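Local coordinates for protein glycoside Hydrolase (Bacteroides uniformis, PDB 5T99) that probably hydrolyses galactosidic linkages as a family 2 glycoside hydrolase in an agarose-degrading pathway of a gut symbiont, and binds galacto-isofagomine, at residues I28-N33 with R170-R175; E32-F37 with Y88-I93; K115-G120 with V148-L153. One frame throughout, in Å; residues are numbered along the deposited sequence.

Contact 1 of 3, residues I28-N33 with R170-R175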
loop_
_atom_site.group_PDB
_atom_site.type_symbol
_atom_site.label_atom_id
_atom_site.label_comp_id
_atom_site.label_asym_id
_atom_site.label_seq_id
_atom_site.Cartn_x
_atom_site.Cartn_y
_atom_site.Cartn_z
ATOM N N ILE A 28 -16.694 2.615 -16.984
ATOM C CA ILE A 28 -16.508 4.009 -16.534
ATOM C C ILE A 28 -16.873 4.184 -15.073
ATOM O O ILE A 28 -17.611 3.385 -14.504
ATOM C CB ILE A 28 -17.301 5.026 -17.396
ATOM C CG1 ILE A 28 -18.825 4.899 -17.184
ATOM C CG2 ILE A 28 -16.937 4.848 -18.868
ATOM C CD1 ILE A 28 -19.629 5.964 -17.894
ATOM N N SER A 29 -16.367 5.261 -14.491
ATOM C CA SER A 29 -16.572 5.563 -13.083
ATOM C C SER A 29 -18.036 5.835 -12.764
ATOM O O SER A 29 -18.684 6.624 -13.442
ATOM C CB SER A 29 -15.746 6.778 -12.666
ATOM O OG SER A 29 -16.017 7.130 -11.314
ATOM N N PHE A 30 -18.528 5.171 -11.720
ATOM C CA PHE A 30 -19.874 5.351 -11.207
ATOM C C PHE A 30 -19.823 5.966 -9.800
ATOM O O PHE A 30 -20.766 5.830 -9.029
ATOM C CB PHE A 30 -20.593 3.990 -11.188
ATOM C CG PHE A 30 -22.100 4.079 -11.291
ATOM C CD1 PHE A 30 -22.705 4.704 -12.387
ATOM C CD2 PHE A 30 -22.913 3.505 -10.318
ATOM C CE1 PHE A 30 -24.090 4.771 -12.495
ATOM C CE2 PHE A 30 -24.299 3.570 -10.421
ATOM C CZ PHE A 30 -24.890 4.204 -11.510
ATOM N N ASN A 31 -18.738 6.684 -9.502
ATOM C CA ASN A 31 -18.472 7.246 -8.175
ATOM C C ASN A 31 -19.258 8.512 -7.845
ATOM O O ASN A 31 -19.379 8.874 -6.673
ATOM C CB ASN A 31 -16.982 7.603 -8.045
ATOM C CG ASN A 31 -16.089 6.393 -7.872
ATOM O OD1 ASN A 31 -16.547 5.275 -7.664
ATOM N ND2 ASN A 31 -14.795 6.620 -7.944
ATOM N N GLU A 32 -19.754 9.205 -8.863
ATOM C CA GLU A 32 -20.287 10.541 -8.662
ATOM C C GLU A 32 -21.745 10.473 -8.223
ATOM O O GLU A 32 -22.492 9.580 -8.641
ATOM C CB GLU A 32 -20.140 11.396 -9.934
ATOM C CG GLU A 32 -18.710 11.850 -10.239
ATOM C CD GLU A 32 -17.780 10.704 -10.632
ATOM O OE1 GLU A 32 -16.686 10.602 -10.034
ATOM O OE2 GLU A 32 -18.152 9.893 -11.522
ATOM N N ASN A 33 -22.121 11.421 -7.365
ATOM C CA ASN A 33 -23.518 11.720 -7.013
ATOM C C ASN A 33 -24.232 10.610 -6.241
ATOM O O ASN A 33 -25.232 10.071 -6.701
ATOM C CB ASN A 33 -24.326 12.141 -8.257
ATOM C CG ASN A 33 -23.712 13.336 -8.976
ATOM O OD1 ASN A 33 -23.425 14.361 -8.369
ATOM N ND2 ASN A 33 -23.509 13.201 -10.276
ATOM N N ARG A 170 -13.402 2.048 -1.902
ATOM C CA ARG A 170 -12.713 1.858 -3.189
ATOM C C ARG A 170 -13.650 2.221 -4.323
ATOM O O ARG A 170 -14.859 2.375 -4.115
ATOM C CB ARG A 170 -12.234 0.412 -3.355
ATOM C CG ARG A 170 -11.148 -0.016 -2.374
ATOM C CD ARG A 170 -10.567 -1.359 -2.773
ATOM N NE ARG A 170 -9.529 -1.813 -1.843
ATOM C CZ ARG A 170 -9.189 -3.087 -1.634
ATOM N NH1 ARG A 170 -9.818 -4.085 -2.265
ATOM N NH2 ARG A 170 -8.235 -3.374 -0.750
ATOM N N ASN A 171 -13.093 2.337 -5.527
ATOM C CA ASN A 171 -13.854 2.832 -6.670
ATOM C C ASN A 171 -15.004 1.899 -7.048
ATOM O O ASN A 171 -15.002 0.704 -6.718
ATOM C CB ASN A 171 -12.949 3.045 -7.884
ATOM C CG ASN A 171 -11.866 4.083 -7.652
ATOM O OD1 ASN A 171 -10.680 3.801 -7.844
ATOM N ND2 ASN A 171 -12.256 5.278 -7.245
ATOM N N VAL A 172 -15.983 2.481 -7.733
ATOM C CA VAL A 172 -17.156 1.773 -8.225
ATOM C C VAL A 172 -17.212 2.002 -9.729
ATOM O O VAL A 172 -16.900 3.098 -10.193
ATOM C CB VAL A 172 -18.438 2.283 -7.528
ATOM C CG1 VAL A 172 -19.664 1.523 -8.015
ATOM C CG2 VAL A 172 -18.309 2.135 -6.013
ATOM N N TRP A 173 -17.604 0.978 -10.482
ATOM C CA TRP A 173 -17.540 1.014 -11.948
ATOM C C TRP A 173 -18.866 0.613 -12.598
ATOM O O TRP A 173 -19.505 -0.340 -12.169
ATOM C CB TRP A 173 -16.418 0.099 -12.450
ATOM C CG TRP A 173 -15.106 0.460 -11.862
ATOM C CD1 TRP A 173 -14.537 -0.084 -10.755
ATOM C CD2 TRP A 173 -14.219 1.491 -12.307
ATOM N NE1 TRP A 173 -13.343 0.525 -10.491
ATOM C CE2 TRP A 173 -13.120 1.499 -11.427
ATOM C CE3 TRP A 173 -14.247 2.409 -13.364
ATOM C CZ2 TRP A 173 -12.045 2.382 -11.574
ATOM C CZ3 TRP A 173 -13.180 3.298 -13.512
ATOM C CH2 TRP A 173 -12.087 3.268 -12.622
ATOM N N LEU A 174 -19.267 1.364 -13.619
ATOM C CA LEU A 174 -20.392 1.010 -14.469
ATOM C C LEU A 174 -19.853 0.346 -15.732
ATOM O O LEU A 174 -18.971 0.891 -16.384
ATOM C CB LEU A 174 -21.189 2.270 -14.834
ATOM C CG LEU A 174 -22.291 2.142 -15.893
ATOM C CD1 LEU A 174 -23.466 1.355 -15.341
ATOM C CD2 LEU A 174 -22.708 3.531 -16.372
ATOM N N ARG A 175 -20.398 -0.818 -16.075
ATOM C CA ARG A 175 -19.978 -1.580 -17.252
ATOM C C ARG A 175 -21.199 -1.838 -18.116
ATOM O O ARG A 175 -22.140 -2.520 -17.691
ATOM C CB ARG A 175 -19.314 -2.896 -16.832
ATOM C CG ARG A 175 -17.909 -2.694 -16.273
ATOM C CD ARG A 175 -17.476 -3.784 -15.303
ATOM N NE ARG A 175 -16.353 -3.348 -14.466
ATOM C CZ ARG A 175 -15.920 -3.971 -13.362
ATOM N NH1 ARG A 175 -16.492 -5.106 -12.925
ATOM N NH2 ARG A 175 -14.889 -3.452 -12.685
HETATM O O HOH W 1 -14.684 4.395 -10.506
#

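Contact 2 of 3, residues E32-F37 with Y88-I93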
loop_
_atom_site.group_PDB
_atom_site.type_symbol
_atom_site.label_atom_id
_atom_site.label_comp_id
_atom_site.label_asym_id
_atom_site.label_seq_id
_atom_site.Cartn_x
_atom_site.Cartn_y
_atom_site.Cartn_z
ATOM N N GLU A 32 -19.754 9.205 -8.863
ATOM C CA GLU A 32 -20.287 10.541 -8.662
ATOM C C GLU A 32 -21.745 10.473 -8.223
ATOM O O GLU A 32 -22.492 9.580 -8.641
ATOM C CB GLU A 32 -20.140 11.396 -9.934
ATOM C CG GLU A 32 -18.710 11.850 -10.239
ATOM C CD GLU A 32 -17.780 10.704 -10.632
ATOM O OE1 GLU A 32 -16.686 10.602 -10.034
ATOM O OE2 GLU A 32 -18.152 9.893 -11.522
ATOM N N ASN A 33 -22.121 11.421 -7.365
ATOM C CA ASN A 33 -23.518 11.720 -7.013
ATOM C C ASN A 33 -24.232 10.610 -6.241
ATOM O O ASN A 33 -25.232 10.071 -6.701
ATOM C CB ASN A 33 -24.326 12.141 -8.257
ATOM C CG ASN A 33 -23.712 13.336 -8.976
ATOM O OD1 ASN A 33 -23.425 14.361 -8.369
ATOM N ND2 ASN A 33 -23.509 13.201 -10.276
ATOM N N TRP A 34 -23.706 10.298 -5.060
ATOM C CA TRP A 34 -24.366 9.404 -4.123
ATOM C C TRP A 34 -24.954 10.177 -2.944
ATOM O O TRP A 34 -24.594 11.332 -2.689
ATOM C CB TRP A 34 -23.389 8.347 -3.583
ATOM C CG TRP A 34 -22.951 7.333 -4.583
ATOM C CD1 TRP A 34 -22.056 7.518 -5.596
ATOM C CD2 TRP A 34 -23.354 5.958 -4.651
ATOM N NE1 TRP A 34 -21.885 6.347 -6.302
ATOM C CE2 TRP A 34 -22.674 5.375 -5.747
ATOM C CE3 TRP A 34 -24.238 5.168 -3.906
ATOM C CZ2 TRP A 34 -22.842 4.038 -6.109
ATOM C CZ3 TRP A 34 -24.410 3.836 -4.272
ATOM C CH2 TRP A 34 -23.711 3.284 -5.364
ATOM N N ARG A 35 -25.856 9.500 -2.234
ATOM C CA ARG A 35 -26.365 9.926 -0.928
ATOM C C ARG A 35 -25.842 8.969 0.145
ATOM O O ARG A 35 -25.836 7.741 -0.073
ATOM C CB ARG A 35 -27.888 9.886 -0.926
ATOM C CG ARG A 35 -28.534 10.748 -2.001
ATOM C CD ARG A 35 -28.362 12.216 -1.680
ATOM N NE ARG A 35 -29.267 13.017 -2.498
ATOM C CZ ARG A 35 -29.862 14.158 -2.134
ATOM N NH1 ARG A 35 -29.694 14.696 -0.919
ATOM N NH2 ARG A 35 -30.655 14.775 -3.013
ATOM N N PHE A 36 -25.405 9.525 1.281
ATOM C CA PHE A 36 -24.888 8.747 2.421
ATOM C C PHE A 36 -25.623 9.091 3.723
ATOM O O PHE A 36 -25.974 10.248 3.972
ATOM C CB PHE A 36 -23.376 8.976 2.598
ATOM C CG PHE A 36 -22.794 8.363 3.861
ATOM C CD1 PHE A 36 -22.706 6.974 4.007
ATOM C CD2 PHE A 36 -22.324 9.170 4.899
ATOM C CE1 PHE A 36 -22.171 6.406 5.156
ATOM C CE2 PHE A 36 -21.788 8.608 6.052
ATOM C CZ PHE A 36 -21.709 7.224 6.179
ATOM N N PHE A 37 -25.837 8.064 4.541
ATOM C CA PHE A 37 -26.383 8.212 5.880
ATOM C C PHE A 37 -25.708 7.214 6.824
ATOM O O PHE A 37 -25.801 6.004 6.613
ATOM C CB PHE A 37 -27.905 7.990 5.863
ATOM C CG PHE A 37 -28.553 8.151 7.208
ATOM C CD1 PHE A 37 -28.839 7.037 7.999
ATOM C CD2 PHE A 37 -28.859 9.424 7.702
ATOM C CE1 PHE A 37 -29.429 7.188 9.251
ATOM C CE2 PHE A 37 -29.452 9.579 8.950
ATOM C CZ PHE A 37 -29.742 8.461 9.724
ATOM N N TYR A 88 -25.732 3.795 1.549
ATOM C CA TYR A 88 -25.490 4.612 0.358
ATOM C C TYR A 88 -26.601 4.384 -0.651
ATOM O O TYR A 88 -27.029 3.253 -0.853
ATOM C CB TYR A 88 -24.164 4.274 -0.304
ATOM C CG TYR A 88 -22.926 4.523 0.519
ATOM C CD1 TYR A 88 -22.108 5.619 0.265
ATOM C CD2 TYR A 88 -22.537 3.628 1.517
ATOM C CE1 TYR A 88 -20.947 5.829 1.003
ATOM C CE2 TYR A 88 -21.382 3.832 2.259
ATOM C CZ TYR A 88 -20.598 4.930 1.992
ATOM O OH TYR A 88 -19.469 5.129 2.712
ATOM N N ARG A 89 -27.053 5.462 -1.287
ATOM C CA ARG A 89 -28.063 5.391 -2.336
ATOM C C ARG A 89 -27.634 6.269 -3.485
ATOM O O ARG A 89 -27.116 7.352 -3.262
ATOM C CB ARG A 89 -29.415 5.896 -1.828
ATOM C CG ARG A 89 -30.165 4.948 -0.906
ATOM C CD ARG A 89 -31.407 5.641 -0.341
ATOM N NE ARG A 89 -32.367 6.032 -1.387
ATOM C CZ ARG A 89 -33.359 5.278 -1.867
ATOM N NH1 ARG A 89 -33.570 4.037 -1.443
ATOM N NH2 ARG A 89 -34.153 5.771 -2.806
ATOM N N LYS A 90 -27.848 5.796 -4.706
ATOM C CA LYS A 90 -27.639 6.598 -5.904
ATOM C C LYS A 90 -28.849 6.430 -6.805
ATOM O O LYS A 90 -29.290 5.312 -7.041
ATOM C CB LYS A 90 -26.368 6.177 -6.639
ATOM C CG LYS A 90 -26.124 6.943 -7.934
ATOM C CD LYS A 90 -24.712 6.758 -8.467
ATOM C CE LYS A 90 -24.528 7.468 -9.806
ATOM N NZ LYS A 90 -23.141 7.380 -10.348
ATOM N N THR A 91 -29.366 7.552 -7.302
ATOM C CA THR A 91 -30.577 7.583 -8.119
ATOM C C THR A 91 -30.167 8.064 -9.508
ATOM O O THR A 91 -29.485 9.083 -9.621
ATOM C CB THR A 91 -31.646 8.518 -7.489
ATOM O OG1 THR A 91 -31.927 8.087 -6.152
ATOM C CG2 THR A 91 -32.946 8.523 -8.282
ATOM N N PHE A 92 -30.568 7.335 -10.549
ATOM C CA PHE A 92 -30.091 7.607 -11.908
ATOM C C PHE A 92 -31.101 7.190 -12.972
ATOM O O PHE A 92 -31.806 6.193 -12.811
ATOM C CB PHE A 92 -28.730 6.912 -12.161
ATOM C CG PHE A 92 -28.765 5.404 -12.036
ATOM C CD1 PHE A 92 -28.884 4.597 -13.164
ATOM C CD2 PHE A 92 -28.695 4.789 -10.787
ATOM C CE1 PHE A 92 -28.927 3.213 -13.048
ATOM C CE2 PHE A 92 -28.733 3.405 -10.666
ATOM C CZ PHE A 92 -28.844 2.615 -11.798
ATOM N N ILE A 93 -31.151 7.964 -14.061
ATOM C CA ILE A 93 -31.975 7.635 -15.226
ATOM C C ILE A 93 -31.312 6.484 -15.986
ATOM O O ILE A 93 -30.100 6.492 -16.206
ATOM C CB ILE A 93 -32.131 8.832 -16.205
ATOM C CG1 ILE A 93 -32.814 10.035 -15.538
ATOM C CG2 ILE A 93 -32.907 8.421 -17.464
ATOM C CD1 ILE A 93 -34.292 9.848 -15.266
HETATM O O HOH W 2 -28.128 9.879 -6.367
#

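Contact 3 of 3, residues K115-G120 with V148-L153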
loop_
_atom_site.group_PDB
_atom_site.type_symbol
_atom_site.label_atom_id
_atom_site.label_comp_id
_atom_site.label_asym_id
_atom_site.label_seq_id
_atom_site.Cartn_x
_atom_site.Cartn_y
_atom_site.Cartn_z
ATOM N N LYS A 115 -24.703 -5.396 1.752
ATOM C CA LYS A 115 -25.883 -5.845 1.022
ATOM C C LYS A 115 -26.174 -4.800 -0.064
ATOM O O LYS A 115 -25.991 -3.603 0.176
ATOM C CB LYS A 115 -27.072 -5.977 1.963
ATOM C CG LYS A 115 -26.952 -7.097 2.986
ATOM C CD LYS A 115 -28.302 -7.361 3.640
ATOM C CE LYS A 115 -28.254 -8.497 4.646
ATOM N NZ LYS A 115 -27.609 -8.060 5.910
ATOM N N VAL A 116 -26.608 -5.249 -1.245
ATOM C CA VAL A 116 -26.888 -4.340 -2.365
ATOM C C VAL A 116 -28.250 -4.627 -2.992
ATOM O O VAL A 116 -28.606 -5.788 -3.211
ATOM C CB VAL A 116 -25.785 -4.391 -3.457
ATOM C CG1 VAL A 116 -26.060 -3.375 -4.563
ATOM C CG2 VAL A 116 -24.410 -4.144 -2.840
ATOM N N TRP A 117 -28.989 -3.549 -3.272
ATOM C CA TRP A 117 -30.316 -3.608 -3.900
ATOM C C TRP A 117 -30.360 -2.724 -5.147
ATOM O O TRP A 117 -29.759 -1.655 -5.168
ATOM C CB TRP A 117 -31.406 -3.110 -2.939
ATOM C CG TRP A 117 -31.613 -3.936 -1.701
ATOM C CD1 TRP A 117 -32.530 -4.936 -1.521
ATOM C CD2 TRP A 117 -30.909 -3.813 -0.463
ATOM N NE1 TRP A 117 -32.432 -5.449 -0.250
ATOM C CE2 TRP A 117 -31.449 -4.769 0.425
ATOM C CE3 TRP A 117 -29.872 -2.984 -0.013
ATOM C CZ2 TRP A 117 -30.979 -4.923 1.740
ATOM C CZ3 TRP A 117 -29.413 -3.129 1.295
ATOM C CH2 TRP A 117 -29.963 -4.092 2.154
ATOM N N ILE A 118 -31.092 -3.168 -6.164
ATOM C CA ILE A 118 -31.422 -2.326 -7.330
ATOM C C ILE A 118 -32.957 -2.279 -7.465
ATOM O O ILE A 118 -33.623 -3.319 -7.587
ATOM C CB ILE A 118 -30.709 -2.778 -8.644
ATOM C CG1 ILE A 118 -31.027 -1.831 -9.814
ATOM C CG2 ILE A 118 -31.080 -4.193 -9.044
ATOM C CD1 ILE A 118 -30.416 -0.458 -9.688
ATOM N N ASN A 119 -33.505 -1.065 -7.404
ATOM C CA ASN A 119 -34.957 -0.851 -7.432
ATOM C C ASN A 119 -35.723 -1.743 -6.433
ATOM O O ASN A 119 -36.772 -2.316 -6.763
ATOM C CB ASN A 119 -35.473 -1.023 -8.864
ATOM C CG ASN A 119 -34.860 -0.018 -9.818
ATOM O OD1 ASN A 119 -34.597 1.120 -9.435
ATOM N ND2 ASN A 119 -34.629 -0.431 -11.067
ATOM N N GLY A 120 -35.170 -1.859 -5.222
ATOM C CA GLY A 120 -35.732 -2.705 -4.173
ATOM C C GLY A 120 -35.368 -4.188 -4.179
ATOM O O GLY A 120 -35.564 -4.850 -3.167
ATOM N N VAL A 148 -32.707 3.169 -8.589
ATOM C CA VAL A 148 -32.121 3.397 -7.271
ATOM C C VAL A 148 -31.238 2.211 -6.877
ATOM O O VAL A 148 -31.727 1.105 -6.594
ATOM C CB VAL A 148 -33.225 3.630 -6.204
ATOM C CG1 VAL A 148 -32.637 3.753 -4.805
ATOM C CG2 VAL A 148 -34.041 4.883 -6.535
ATOM N N LEU A 149 -29.937 2.468 -6.852
ATOM C CA LEU A 149 -28.969 1.530 -6.330
ATOM C C LEU A 149 -28.723 1.870 -4.862
ATOM O O LEU A 149 -28.328 3.002 -4.547
ATOM C CB LEU A 149 -27.659 1.623 -7.127
ATOM C CG LEU A 149 -26.539 0.646 -6.766
ATOM C CD1 LEU A 149 -27.027 -0.788 -6.866
ATOM C CD2 LEU A 149 -25.334 0.895 -7.663
ATOM N N ALA A 150 -28.958 0.886 -3.983
ATOM C CA ALA A 150 -28.805 1.044 -2.535
ATOM C C ALA A 150 -27.796 0.044 -1.999
ATOM O O ALA A 150 -27.871 -1.130 -2.325
ATOM C CB ALA A 150 -30.138 0.838 -1.835
ATOM N N VAL A 151 -26.877 0.519 -1.166
ATOM C CA VAL A 151 -25.871 -0.321 -0.531
ATOM C C VAL A 151 -25.975 -0.100 0.965
ATOM O O VAL A 151 -25.958 1.047 1.427
ATOM C CB VAL A 151 -24.436 0.018 -1.009
ATOM C CG1 VAL A 151 -23.398 -0.817 -0.274
ATOM C CG2 VAL A 151 -24.307 -0.201 -2.513
ATOM N N GLN A 152 -26.107 -1.193 1.714
ATOM C CA GLN A 152 -26.016 -1.159 3.174
ATOM C C GLN A 152 -24.759 -1.905 3.615
ATOM O O GLN A 152 -24.546 -3.066 3.236
ATOM C CB GLN A 152 -27.245 -1.800 3.826
ATOM C CG GLN A 152 -27.264 -1.720 5.353
ATOM C CD GLN A 152 -28.083 -2.828 6.024
ATOM O OE1 GLN A 152 -28.089 -3.980 5.590
ATOM N NE2 GLN A 152 -28.749 -2.478 7.110
ATOM N N LEU A 153 -23.950 -1.230 4.423
ATOM C CA LEU A 153 -22.790 -1.824 5.048
ATOM C C LEU A 153 -23.059 -1.981 6.544
ATOM O O LEU A 153 -23.492 -1.029 7.189
ATOM C CB LEU A 153 -21.578 -0.921 4.817
ATOM C CG LEU A 153 -21.247 -0.651 3.346
ATOM C CD1 LEU A 153 -20.133 0.375 3.243
ATOM C CD2 LEU A 153 -20.860 -1.925 2.618
HETATM O O HOH W 3 -32.714 -0.482 -4.418
#

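Contact 1 of 3, residues I28-N33 with R170-R175
F30 has its ring anti to the backbone nitrogen (chi1 -154°), which brings the ring to L174 CB, with F30 CD1 3.8 Å away. The two side chains cross at a slant. The L174 torsion (chi1 171°) carries CD2 toward F30 CD1 and I28 CG1. V172 CG1 approaches the F30 ring at its edge, near the ring plane. I28 runs alongside L174 and points the same way, with I28 CG1 4.2 Å from L174 CD2.

The backbones pair over a short antiparallel length. I28 and L174 form the hydrogen-bonded pair: I28 N gives to L174 O at 2.9 Å, and L174 N returns a bond to I28 O at 2.8 Å. Beyond S29 the first segment leaves the strand, but F30 N still reaches V172 O at 3.0 Å. That bond is nearly straight at hydrogen, yet the donor stands 42° out of the carbonyl plane. V172 O also receives a water at 2.6 Å, so two donors hold this carbonyl. The same water touches S29 OG and sits over one face of the W173 ring. S29 OG accepts a long bond from N31 N in an ST turn, at the point where the chain leaves the strand. The indole nitrogen of W173 is bonded to D108.

Strand 28-29 is an outermost strand of a four-stranded antiparallel sheet. Strand 172-177 separates it from strand 102-107, where I105 touches both V172 and L174. Just past strand 28-29, the F30 ring packs edge-to-face with F92 of strand 86-93.

Contact 2 of 3, residues E32-F37 with Y88-I93
K90 lies across W34, the two side chains crossing at about a right angle. K90 CB sits over one face of the indole, 3.6 Å from the centroid of the W34 six-membered ring, in a CH-pi contact. Further along the lysine, K90 CD rests 3.6 Å from W34 NE1. With CG anti to the backbone nitrogen (chi1 178°) and the rest of the chain extended, the ammonium group passes beyond the indole. There K90 NZ gives a hydrogen bond to E32 O at 2.9 Å, in the carbonyl plane.

F36 and Y88 carry the same face of the sheet further. F36 CD1 stands over one face of the phenol ring, 3.6 Å from Y88 CZ. The ring planes are 42° apart, so the pair is oblique. Y88 CB in turn packs 3.7 Å from W34 CE3.

The backbone sets this spacing. R35 and R89 are a hydrogen-bonded antiparallel pair: R35 N gives to R89 O at 2.7 Å and R89 N gives to R35 O at 2.9 Å. Past the last bridge, a water spans the strands, giving to N33 O and accepting from T91 N. On the opposite face from F36 and Y88, the arginine ends lead away to other partners. R89 reaches D51 and the carbonyls of A44 and A46, while R35 bonds to the carbonyl of W54.

F30 O accepts from both W34 NE1 and K90 NZ, and the F30 ring makes a cation-pi contact with K90. The lysine charge is thus met by two carbonyls and an aromatic ring. E32 OE2 is too distant for a salt bridge, though its charge may still favour the ammonium form.

Contact 3 of 3, residues K115-G120 with V148-L153
This is an antiparallel strand pair in the six-stranded sheet of the sugar-binding domain, the beta-sandwich module of family 2 glycoside hydrolases. Strands 114-118 and 146-153 are neighbours in that sheet. K115 with Q152 and W117 with A150 are hydrogen-bonded pairs. V116 with V151 and I118 with L149 are the non-hydrogen-bonded pairs between and beyond them. W117 N gives to A150 O at 2.8 Å, and A150 N gives to W117 O at 2.9 Å in an almost straight bond.

The two faces differ in character. V116, I118, L149 and V151 form an aliphatic face. V116 CG1 meets L149 CD1 at 3.6 Å, the two side chains slanting across one another. V116 and V151 instead run side by side, touching through their CG2 methyls. F133 and I135 of strand 133-136, in the facing four-stranded sheet, pack on this side, so it looks into the sandwich.

K115, W117, A150 and Q152 share the other face. In W117, chi1 -64° together with chi2 -95° lays the indole along the strands with its benzene edge at Q152. Q152 CB comes to that edge in the ring plane, 3.6 Å from W117 CZ3. The Q152 amide is turned 60° from the indole plane. W87 of strand 86-93 also meets the W117 ring.

Where strand 114-118 ends, N119 extends the pairing. N119 N gives to V148 O at 2.9 Å. A water joins V148 O to G120 N. The side chain of N119 stands in for a backbone carbonyl: its OD1 accepts from V148 N at 2.9 Å, while its ND2 bonds to Y140 O and N147 OD1.

In the fold
From the N terminus the chain enters strand 28-29, one half of contact 1, and passes through a short turn into strand 34-38. Contact 2 closes first, when strand 86-93 returns beside strand 34-38. Contact 3 follows in series, closing the shorter loop between strands 114-118 and 146-153. Contact 1 closes last, at strand 172-177, and its long loop encloses contact 3 and the return strand of contact 2. Contacts 2 and 3 belong to one six-stranded sheet, joined where strands 86-93 and 146-153 pair. Contact 1 belongs to the four-stranded sheet. F30, in the turn after strand 28-29, links the two sheets and also packs on L149 of contact 3.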